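Local coordinates for DUF2235 domain-containing protein (Pseudomonas aeruginosa, PDB 4O5P) that is a phospholipase effector of the type VI secretion system, Tle1, with an alpha/beta-hydrolase catalytic domain, and probably hydrolyses membrane phospholipids of target cells, at residues N691-T702 with R773-V783; F280-L288 with G297-M306. All coordinates share one frame; numbering follows the deposited sequence.

Interaction 1. Residues N691-T702 with R773-V783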
# COMPACT_ATOMS: atom_id res chain seq x y z
N ASN A 691 -10.23 14.04 1.37
CA ASN A 691 -11.11 14.03 2.52
C ASN A 691 -12.42 13.32 2.25
O ASN A 691 -13.15 12.99 3.18
CB ASN A 691 -11.39 15.46 3.01
CG ASN A 691 -12.10 16.30 1.97
OD1 ASN A 691 -11.76 16.26 0.79
ND2 ASN A 691 -13.11 17.07 2.40
N GLU A 692 -12.72 13.08 0.98
CA GLU A 692 -14.02 12.50 0.60
C GLU A 692 -13.90 10.99 0.37
O GLU A 692 -12.80 10.47 0.16
CB GLU A 692 -14.55 13.18 -0.67
CG GLU A 692 -14.59 14.70 -0.60
CD GLU A 692 -15.22 15.33 -1.81
OE1 GLU A 692 -14.79 15.05 -2.95
OE2 GLU A 692 -16.18 16.12 -1.63
N SER A 693 -15.04 10.29 0.39
CA SER A 693 -15.06 8.87 0.12
C SER A 693 -16.24 8.53 -0.79
O SER A 693 -17.18 9.32 -0.92
CB SER A 693 -15.13 8.06 1.44
OG SER A 693 -16.18 8.55 2.26
N ASN A 694 -16.20 7.36 -1.43
CA ASN A 694 -17.30 6.96 -2.32
C ASN A 694 -18.51 6.40 -1.59
O ASN A 694 -19.58 6.27 -2.18
CB ASN A 694 -16.82 5.96 -3.40
CG ASN A 694 -16.32 4.64 -2.81
OD1 ASN A 694 -15.93 4.55 -1.64
ND2 ASN A 694 -16.32 3.60 -3.64
N LYS A 695 -18.34 6.02 -0.34
CA LYS A 695 -19.47 5.54 0.44
C LYS A 695 -19.49 6.25 1.79
O LYS A 695 -18.48 6.83 2.23
CB LYS A 695 -19.41 4.03 0.62
CG LYS A 695 -18.22 3.56 1.44
CD LYS A 695 -18.22 2.04 1.59
CE LYS A 695 -18.01 1.33 0.26
NZ LYS A 695 -18.21 -0.14 0.41
N ARG A 696 -20.64 6.21 2.44
CA ARG A 696 -20.82 6.84 3.73
C ARG A 696 -20.11 6.03 4.80
O ARG A 696 -20.14 4.79 4.79
CB ARG A 696 -22.31 6.98 4.07
CG ARG A 696 -23.08 7.85 3.06
CD ARG A 696 -24.41 8.31 3.65
NE ARG A 696 -25.38 7.22 3.68
CZ ARG A 696 -26.48 7.20 4.42
NH1 ARG A 696 -26.78 8.22 5.22
NH2 ARG A 696 -27.29 6.16 4.35
N LEU A 697 -19.45 6.74 5.72
CA LEU A 697 -18.71 6.10 6.79
C LEU A 697 -19.02 6.78 8.10
O LEU A 697 -19.34 7.98 8.13
CB LEU A 697 -17.21 6.18 6.53
CG LEU A 697 -16.64 5.53 5.27
CD1 LEU A 697 -15.15 5.85 5.20
CD2 LEU A 697 -16.85 4.03 5.33
N SER A 698 -18.91 6.01 9.18
CA SER A 698 -19.07 6.53 10.53
C SER A 698 -17.78 6.24 11.26
O SER A 698 -17.29 5.10 11.20
CB SER A 698 -20.22 5.81 11.23
OG SER A 698 -20.25 6.10 12.62
N VAL A 699 -17.21 7.23 11.94
CA VAL A 699 -15.94 6.99 12.62
C VAL A 699 -16.20 6.17 13.87
O VAL A 699 -16.98 6.58 14.73
CB VAL A 699 -15.21 8.29 13.01
CG1 VAL A 699 -13.93 7.96 13.74
CG2 VAL A 699 -14.92 9.13 11.77
N LEU A 700 -15.55 5.02 13.97
CA LEU A 700 -15.71 4.16 15.14
C LEU A 700 -14.58 4.45 16.11
O LEU A 700 -14.78 4.48 17.33
CB LEU A 700 -15.67 2.69 14.71
CG LEU A 700 -16.03 1.61 15.72
CD1 LEU A 700 -17.46 1.81 16.23
CD2 LEU A 700 -15.87 0.24 15.06
N ALA A 701 -13.39 4.65 15.55
CA ALA A 701 -12.21 4.92 16.36
C ALA A 701 -11.19 5.74 15.57
O ALA A 701 -10.97 5.50 14.39
CB ALA A 701 -11.60 3.62 16.84
N THR A 702 -10.57 6.71 16.23
CA THR A 702 -9.57 7.54 15.58
C THR A 702 -8.80 8.29 16.66
O THR A 702 -9.30 8.43 17.78
CB THR A 702 -10.21 8.55 14.61
OG1 THR A 702 -9.19 9.17 13.82
CG2 THR A 702 -10.98 9.61 15.35
N ARG A 773 -20.27 10.93 15.03
CA ARG A 773 -20.45 9.57 14.50
C ARG A 773 -21.26 9.51 13.21
O ARG A 773 -21.49 8.41 12.67
CB ARG A 773 -21.14 8.68 15.55
CG ARG A 773 -20.27 8.31 16.75
CD ARG A 773 -20.49 6.85 17.13
NE ARG A 773 -21.75 6.65 17.83
CZ ARG A 773 -22.64 5.71 17.52
NH1 ARG A 773 -22.41 4.85 16.54
NH2 ARG A 773 -23.75 5.63 18.22
N ALA A 774 -21.72 10.66 12.73
CA ALA A 774 -22.64 10.70 11.59
C ALA A 774 -22.04 10.03 10.36
O ALA A 774 -20.86 10.19 10.07
CB ALA A 774 -23.01 12.15 11.26
N PHE A 775 -22.87 9.28 9.64
CA PHE A 775 -22.46 8.71 8.37
C PHE A 775 -22.31 9.82 7.32
O PHE A 775 -23.30 10.46 6.95
CB PHE A 775 -23.49 7.68 7.89
CG PHE A 775 -23.42 6.37 8.62
CD1 PHE A 775 -22.37 5.48 8.38
CD2 PHE A 775 -24.41 6.01 9.50
CE1 PHE A 775 -22.31 4.27 9.05
CE2 PHE A 775 -24.36 4.80 10.17
CZ PHE A 775 -23.32 3.93 9.95
N THR A 776 -21.10 10.05 6.83
CA THR A 776 -20.88 11.04 5.79
C THR A 776 -19.89 10.56 4.74
O THR A 776 -19.15 9.60 4.97
CB THR A 776 -20.32 12.37 6.34
OG1 THR A 776 -18.90 12.28 6.44
CG2 THR A 776 -20.93 12.70 7.68
N ARG A 777 -19.89 11.23 3.59
CA ARG A 777 -18.87 11.00 2.57
C ARG A 777 -17.69 11.97 2.70
O ARG A 777 -16.87 12.10 1.79
CB ARG A 777 -19.47 11.10 1.17
CG ARG A 777 -20.28 9.87 0.81
CD ARG A 777 -20.69 9.85 -0.66
NE ARG A 777 -21.56 8.70 -0.92
CZ ARG A 777 -22.83 8.62 -0.54
NH1 ARG A 777 -23.41 9.64 0.09
NH2 ARG A 777 -23.54 7.52 -0.80
N GLU A 778 -17.59 12.65 3.84
CA GLU A 778 -16.36 13.38 4.11
C GLU A 778 -15.75 12.91 5.41
O GLU A 778 -15.68 13.66 6.37
CB GLU A 778 -16.62 14.88 4.18
CG GLU A 778 -17.30 15.45 2.95
CD GLU A 778 -18.65 16.00 3.31
OE1 GLU A 778 -19.64 15.26 3.14
OE2 GLU A 778 -18.71 17.17 3.79
N PRO A 779 -15.26 11.66 5.42
CA PRO A 779 -14.69 11.10 6.65
C PRO A 779 -13.41 11.83 7.09
O PRO A 779 -13.11 11.84 8.27
CB PRO A 779 -14.40 9.65 6.26
CG PRO A 779 -14.16 9.69 4.78
CD PRO A 779 -15.13 10.72 4.28
N GLY A 780 -12.68 12.42 6.15
CA GLY A 780 -11.49 13.18 6.52
C GLY A 780 -11.82 14.37 7.41
O GLY A 780 -11.07 14.70 8.36
N ASP A 781 -12.94 15.00 7.11
CA ASP A 781 -13.45 16.14 7.87
C ASP A 781 -13.83 15.74 9.31
O ASP A 781 -13.46 16.43 10.28
CB ASP A 781 -14.70 16.71 7.19
CG ASP A 781 -14.42 17.29 5.80
OD1 ASP A 781 -13.30 17.13 5.26
OD2 ASP A 781 -15.36 17.90 5.24
N LYS A 782 -14.57 14.64 9.45
CA LYS A 782 -14.93 14.08 10.76
C LYS A 782 -13.71 13.61 11.56
O LYS A 782 -13.65 13.78 12.78
CB LYS A 782 -15.91 12.90 10.60
CG LYS A 782 -17.27 13.27 10.00
CD LYS A 782 -18.10 14.16 10.94
CE LYS A 782 -19.43 14.54 10.30
NZ LYS A 782 -20.33 15.26 11.24
N VAL A 783 -12.75 12.99 10.87
CA VAL A 783 -11.55 12.51 11.54
C VAL A 783 -10.79 13.71 12.10
O VAL A 783 -10.37 13.70 13.27
CB VAL A 783 -10.65 11.67 10.59
CG1 VAL A 783 -9.23 11.56 11.15
CG2 VAL A 783 -11.23 10.26 10.37
O HOH W 1 -18.12 10.53 8.46
O HOH W 2 -20.58 4.15 14.90
O HOH W 3 -18.43 9.74 11.42
O HOH W 4 -8.64 11.84 14.33

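Interaction 2. Residues F280-L288 with G297-M306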
# COMPACT_ATOMS: atom_id res chain seq x y z
N PHE A 280 1.23 2.46 -7.73
CA PHE A 280 0.36 1.35 -8.07
C PHE A 280 -0.62 1.19 -6.92
O PHE A 280 -0.20 0.86 -5.80
CB PHE A 280 1.17 0.05 -8.18
CG PHE A 280 2.19 0.02 -9.28
CD1 PHE A 280 1.86 -0.48 -10.54
CD2 PHE A 280 3.50 0.44 -9.05
CE1 PHE A 280 2.80 -0.54 -11.55
CE2 PHE A 280 4.45 0.38 -10.07
CZ PHE A 280 4.10 -0.11 -11.32
N ASP A 281 -1.91 1.47 -7.17
CA ASP A 281 -3.01 1.09 -6.26
C ASP A 281 -2.76 1.43 -4.80
O ASP A 281 -2.55 0.53 -3.99
CB ASP A 281 -3.30 -0.42 -6.38
CG ASP A 281 -4.75 -0.77 -6.11
OD1 ASP A 281 -5.63 -0.12 -6.70
OD2 ASP A 281 -5.02 -1.69 -5.31
N THR A 282 -2.76 2.73 -4.48
CA THR A 282 -2.46 3.21 -3.13
C THR A 282 -3.41 2.66 -2.07
O THR A 282 -4.63 2.80 -2.22
CB THR A 282 -2.59 4.73 -3.06
OG1 THR A 282 -1.73 5.33 -4.04
CG2 THR A 282 -2.23 5.24 -1.67
N VAL A 283 -2.86 2.07 -1.02
CA VAL A 283 -3.66 1.62 0.13
C VAL A 283 -3.03 2.15 1.40
O VAL A 283 -1.88 1.86 1.68
CB VAL A 283 -3.74 0.09 0.22
CG1 VAL A 283 -4.41 -0.33 1.55
CG2 VAL A 283 -4.48 -0.48 -0.99
N ALA A 284 -3.77 2.95 2.17
CA ALA A 284 -3.17 3.68 3.29
C ALA A 284 -3.69 3.17 4.62
O ALA A 284 -3.47 3.79 5.67
CB ALA A 284 -3.46 5.18 3.15
N ALA A 285 -4.36 2.03 4.56
CA ALA A 285 -5.14 1.52 5.69
C ALA A 285 -4.27 0.89 6.74
O ALA A 285 -3.27 0.24 6.41
CB ALA A 285 -6.18 0.48 5.21
N VAL A 286 -4.66 1.07 7.99
CA VAL A 286 -4.11 0.28 9.08
C VAL A 286 -4.33 -1.21 8.77
O VAL A 286 -5.35 -1.59 8.17
CB VAL A 286 -4.76 0.67 10.43
CG1 VAL A 286 -6.22 0.21 10.50
CG2 VAL A 286 -3.95 0.14 11.58
N GLY A 287 -3.35 -2.03 9.14
CA GLY A 287 -3.36 -3.45 8.84
C GLY A 287 -4.21 -4.17 9.86
O GLY A 287 -3.81 -4.34 11.02
N LEU A 288 -5.38 -4.61 9.42
CA LEU A 288 -6.42 -5.05 10.33
C LEU A 288 -6.90 -6.45 9.98
O LEU A 288 -8.09 -6.66 9.72
CB LEU A 288 -7.58 -4.07 10.25
CG LEU A 288 -8.32 -3.79 11.54
CD1 LEU A 288 -7.42 -3.00 12.46
CD2 LEU A 288 -9.63 -3.06 11.25
N GLY A 297 -9.56 2.29 8.37
CA GLY A 297 -9.27 3.59 7.81
C GLY A 297 -7.78 3.82 7.81
O GLY A 297 -7.01 2.90 8.08
N HIS A 298 -7.37 5.06 7.54
CA HIS A 298 -5.95 5.42 7.43
C HIS A 298 -5.07 5.13 8.64
O HIS A 298 -5.48 5.34 9.79
CB HIS A 298 -5.80 6.92 7.17
CG HIS A 298 -6.38 7.39 5.87
ND1 HIS A 298 -6.71 6.54 4.84
CD2 HIS A 298 -6.71 8.63 5.46
CE1 HIS A 298 -7.22 7.24 3.84
NE2 HIS A 298 -7.23 8.51 4.19
N MSE A 299 -3.84 4.71 8.37
CA MSE A 299 -2.75 4.82 9.34
C MSE A 299 -2.61 6.30 9.71
O MSE A 299 -2.87 7.19 8.87
CB MSE A 299 -1.44 4.28 8.75
CG MSE A 299 -1.41 2.76 8.69
SE MSE A 299 0.06 2.05 7.60
CE MSE A 299 -0.17 0.17 8.05
N ASP A 300 -2.20 6.57 10.94
CA ASP A 300 -2.18 7.95 11.43
C ASP A 300 -1.35 8.91 10.55
O ASP A 300 -1.77 10.05 10.30
CB ASP A 300 -1.78 8.02 12.92
CG ASP A 300 -0.45 7.33 13.22
OD1 ASP A 300 0.33 7.05 12.29
OD2 ASP A 300 -0.19 7.06 14.42
N TRP A 301 -0.21 8.44 10.04
CA TRP A 301 0.65 9.34 9.27
C TRP A 301 0.04 9.71 7.92
O TRP A 301 0.46 10.69 7.28
CB TRP A 301 2.05 8.75 9.10
CG TRP A 301 2.06 7.34 8.58
CD1 TRP A 301 2.23 6.21 9.32
CD2 TRP A 301 1.92 6.92 7.22
NE1 TRP A 301 2.20 5.11 8.51
CE2 TRP A 301 2.01 5.52 7.21
CE3 TRP A 301 1.72 7.59 6.01
CZ2 TRP A 301 1.89 4.77 6.04
CZ3 TRP A 301 1.61 6.85 4.85
CH2 TRP A 301 1.70 5.45 4.87
N ALA A 302 -0.94 8.91 7.49
CA ALA A 302 -1.56 9.03 6.17
C ALA A 302 -2.69 10.05 6.12
O ALA A 302 -3.05 10.51 5.03
CB ALA A 302 -2.07 7.67 5.69
N ASP A 303 -3.27 10.36 7.29
CA ASP A 303 -4.32 11.38 7.38
C ASP A 303 -3.80 12.69 6.81
O ASP A 303 -2.71 13.14 7.19
CB ASP A 303 -4.74 11.58 8.82
CG ASP A 303 -5.45 10.38 9.38
OD1 ASP A 303 -6.41 9.90 8.73
OD2 ASP A 303 -5.07 9.89 10.46
N ASP A 304 -4.56 13.26 5.88
CA ASP A 304 -4.20 14.53 5.23
C ASP A 304 -2.84 14.54 4.52
O ASP A 304 -2.34 15.60 4.15
CB ASP A 304 -4.30 15.70 6.21
CG ASP A 304 -5.71 15.86 6.76
OD1 ASP A 304 -6.66 15.27 6.20
OD2 ASP A 304 -5.87 16.59 7.77
N THR A 305 -2.26 13.37 4.30
CA THR A 305 -0.99 13.28 3.58
C THR A 305 -1.09 12.44 2.28
O THR A 305 -0.09 12.23 1.59
CB THR A 305 0.15 12.78 4.49
OG1 THR A 305 -0.20 11.52 5.06
CG2 THR A 305 0.40 13.79 5.62
N MSE A 306 -2.28 11.98 1.94
CA MSE A 306 -2.44 11.26 0.69
C MSE A 306 -2.62 12.23 -0.46
O MSE A 306 -2.30 11.92 -1.62
CB MSE A 306 -3.63 10.31 0.78
CG MSE A 306 -3.43 9.16 1.78
SE MSE A 306 -1.86 8.11 1.28
CE MSE A 306 -0.60 8.91 2.52

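Interaction 1. Residues N691-T702 with R773-V783
With OG of S698 swung opposite its own backbone N (chi1 169°), the hydroxyl reaches the carbonyl of R773 and donates to it, OG to O 2.6 Å. The strand backbone at S698 sets CB over one face of the F775 ring, a CH-pi contact of 3.8 Å from CB to the ring centroid. Next door, L697 and T776 form a single antiparallel hydrogen-bonded pair, each backbone N giving to the other's O. R777 runs straight out from CG to NE and lays its guanidinium nearly parallel to that of R696, planes 15° apart. CG of R696 touches the R777 face, while NE of R777 makes a weak bond to O of N694. The charged end of R696 is taken by a salt bridge to D618.

T776 OG1 accepts from N of E778, an ST turn that leads through E778, the N-cap residue, into the helix. CD of P779 lies 3.1 Å from OG of S693, which donates to O of K695. N691 grips the first turn twice: its O accepts from N of G780, and its ND2 donates to OD1 of D781 at 2.9 Å, on the syn side of the carboxylate, tilted out of its plane.

Helix 779-787 thus starts beside strand 697-702, with F612 of strand 609-614 touching L697, V699 and P779, and I786 farther along the helix meeting V699 and T702.

Interaction 2. Residues F280-L288 with G297-M306
M299, a selenomethionine, lies alongside the backbone of 285-287: its CG sits 3.7 Å from CA of V286, and its CE ends 3.5 Å from the carbonyl O of A285. This is the loop after strand 270-280 of the alpha/beta-hydrolase sheet, brought against the edge strand 294-299 of a separate antiparallel sheet. Two backbone bonds join them around A285 and H298. N of M299 gives to O of A284 at 2.9 Å, nearly straight (170°) and in the carbonyl plane, and N of V286 gives to O of G297 at 3.0 Å. Between these bonds CA of A285 approaches O of G297 and CA of H298 approaches O of A284, both as CA-H...O contacts.

The M299 chain is extended beyond CG (chi2 167°), which carries CE past V286 toward N of G287. On the other side of the bridge, CB of A284 meets CB of A302 and the selenium of M306, also a selenomethionine, and ND1 of H298 comes near the same CB. A241 of helix 238-254 touches A284 as well, while the H298 ring meets that of H688.

Near the start of the loop, D281 accepts from ND1 of H379 through OD2, which also forms a salt bridge with R685, and its OD1 takes the backbone N of S336, so the carboxylate is held by several partners. With S237, D281 and H379 fit a Ser-His-Asp triad, consistent with a lipase-like hydrolase. One residue on, CB of T282 points toward 297-306, and its CG2 lies 4.1 Å from SE of M306.

In the fold
Coming from the N terminus, the chain reaches interaction 2 first, where 280-288 leaves the central hydrolase sheet and 297-306 comes back against it from strand 294-299 of a second sheet, after only eight intervening residues, closing a short loop. Interaction 1 comes much later and closes a longer excursion of 70 residues, from 691-702 to 773-783. The two are in series, neither nested nor crossed. They are joined by one antiparallel sheet: strand 294-299 and strand 697-702 both pair with strand 609-614, which lies between them. The contacts also touch directly, CG1 of V783 packing against D303. Through this sheet the loop that carries D281 of the probable triad is tied to the C-terminal region and helix 779-787.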